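Local coordinates for Chymotrypsin/elastase isoinhibitor 1 (Ascaris suum, PDB 1EAI), which inhibits chymotrypsin- and elastase-type serine proteinases, defending the parasitic worm against those of its host, at residues Glu13-Glu18 / Arg35-Cys40. Residues are numbered along the deposited sequence; the frame is centred on the assembly and turned at random.
Sequences ECTGCE and RPSCEC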
# COMPACT_ATOMS: atom_id res chain seq x y z
N GLU C 13 6.43 -14.93 -0.72
CA GLU C 13 5.07 -14.67 -1.13
C GLU C 13 4.21 -14.26 0.04
O GLU C 13 3.13 -13.76 -0.18
CB GLU C 13 4.43 -15.94 -1.66
CG GLU C 13 5.12 -16.45 -2.92
CD GLU C 13 4.90 -15.56 -4.11
OE1 GLU C 13 4.01 -14.72 -4.15
OE2 GLU C 13 5.78 -15.81 -5.08
N CYS C 14 4.60 -14.66 1.27
CA CYS C 14 3.95 -14.29 2.54
C CYS C 14 4.92 -13.47 3.41
O CYS C 14 5.73 -14.03 4.17
CB CYS C 14 3.37 -15.46 3.34
SG CYS C 14 2.60 -14.97 4.92
N THR C 15 4.90 -12.16 3.25
CA THR C 15 5.78 -11.26 3.99
C THR C 15 5.34 -10.99 5.47
O THR C 15 4.16 -10.91 5.75
CB THR C 15 5.72 -10.02 3.05
OG1 THR C 15 6.55 -10.26 1.90
CG2 THR C 15 6.23 -8.74 3.69
N GLY C 16 6.24 -10.70 6.48
CA GLY C 16 5.87 -10.38 7.87
C GLY C 16 6.41 -9.03 8.32
O GLY C 16 6.25 -8.11 7.58
N CYS C 17 6.98 -8.83 9.53
CA CYS C 17 7.50 -7.51 9.88
C CYS C 17 9.02 -7.52 9.97
O CYS C 17 9.61 -8.54 10.24
CB CYS C 17 6.90 -6.93 11.19
SG CYS C 17 5.10 -7.07 11.31
N GLU C 18 9.62 -6.38 9.67
CA GLU C 18 11.02 -6.01 9.64
C GLU C 18 11.41 -5.10 10.84
O GLU C 18 10.56 -4.34 11.37
CB GLU C 18 11.38 -5.30 8.29
CG GLU C 18 11.27 -6.10 6.96
CD GLU C 18 11.99 -5.44 5.79
OE1 GLU C 18 12.17 -4.24 5.71
OE2 GLU C 18 12.43 -6.20 4.81
N ARG C 35 2.18 -8.26 1.22
CA ARG C 35 2.53 -8.44 -0.20
C ARG C 35 3.91 -9.02 -0.37
O ARG C 35 4.81 -8.68 0.35
CB ARG C 35 2.59 -7.09 -0.87
CG ARG C 35 1.40 -6.19 -0.62
CD ARG C 35 0.09 -6.71 -1.27
NE ARG C 35 -1.03 -5.72 -1.38
CZ ARG C 35 -1.57 -5.14 -2.50
NH1 ARG C 35 -1.17 -5.39 -3.76
NH2 ARG C 35 -2.58 -4.25 -2.35
N PRO C 36 4.10 -9.78 -1.43
CA PRO C 36 5.37 -10.45 -1.74
C PRO C 36 6.50 -9.53 -1.89
O PRO C 36 6.22 -8.43 -2.35
CB PRO C 36 5.15 -11.25 -3.00
CG PRO C 36 3.64 -11.50 -2.98
CD PRO C 36 2.99 -10.32 -2.23
N SER C 37 7.72 -9.94 -1.45
CA SER C 37 8.83 -9.04 -1.45
C SER C 37 10.22 -9.69 -1.18
O SER C 37 10.32 -10.91 -1.00
CB SER C 37 8.45 -7.95 -0.47
OG SER C 37 8.76 -8.27 0.87
N CYS C 38 11.30 -8.90 -1.27
CA CYS C 38 12.68 -9.25 -1.00
C CYS C 38 12.81 -8.87 0.44
O CYS C 38 12.76 -7.66 0.75
CB CYS C 38 13.62 -8.42 -1.89
SG CYS C 38 13.95 -9.21 -3.49
N GLU C 39 12.60 -9.85 1.33
CA GLU C 39 12.56 -9.59 2.79
C GLU C 39 13.90 -9.72 3.64
O GLU C 39 14.75 -10.60 3.34
CB GLU C 39 11.43 -10.53 3.31
CG GLU C 39 11.11 -10.50 4.81
CD GLU C 39 10.46 -11.79 5.34
OE1 GLU C 39 10.86 -12.96 5.14
OE2 GLU C 39 9.34 -11.54 5.93
N CYS C 40 14.15 -8.80 4.59
CA CYS C 40 15.21 -8.75 5.60
C CYS C 40 14.56 -9.25 6.89
O CYS C 40 13.99 -8.38 7.54
CB CYS C 40 15.63 -7.28 6.01
SG CYS C 40 17.30 -7.07 6.76
O HOH W 1 7.90 -14.56 6.27
O HOH W 2 10.06 -6.31 2.37
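Glu13 folds back at chi2 (-69°), which brings OE1 to within 3.4 Å of Pro36 CG, the two side chains crossing obliquely, while the Glu13 carbonyl oxygen lies against the same CG. Two residues on, Thr15 shows how a single hydroxyl can join two parts of a chain. With OG1 placed beside the backbone N (chi1 -77°), it donates to Arg35 O at 2.8 Å, reaching the carbonyl from above its plane. Ser37 OG stands 3.1 Å from Thr15 OG1, and a water molecule 2.8 Å from Ser37 OG donates a further, weak bond to Glu18 OE2. The chain is a small TIL domain with no helix and five disulfides, and four of their cysteines lie within the two segments: Cys14, Cys17, Cys38 and Cys40 pair with Cys33, Cys29, Cys5 and Cys54. The first two of these disulfides tie the loop 13-18 to residues on either side, in sequence, of the reactive bond Leu31-Met32. Gly16 N turns to the carboxylate of Glu39, which projects from strand 37-39 with its chain extended; OE2 accepts the N-H at 3.3 Å, nearly along its C-O axis, while OE1 makes a weak bond to Ser41. Glu18 does the converse, its carboxylate accepting from the backbone of 35-40: the extended side chain lies beside Cys40, and OE2 takes the Cys40 N-H at 3.1 Å in an almost straight bond (170°), on the anti side and somewhat out of the carboxylate plane. That oxygen also forms a salt bridge with Arg48 of strand 46-48, which probably favours the ionised carboxylate.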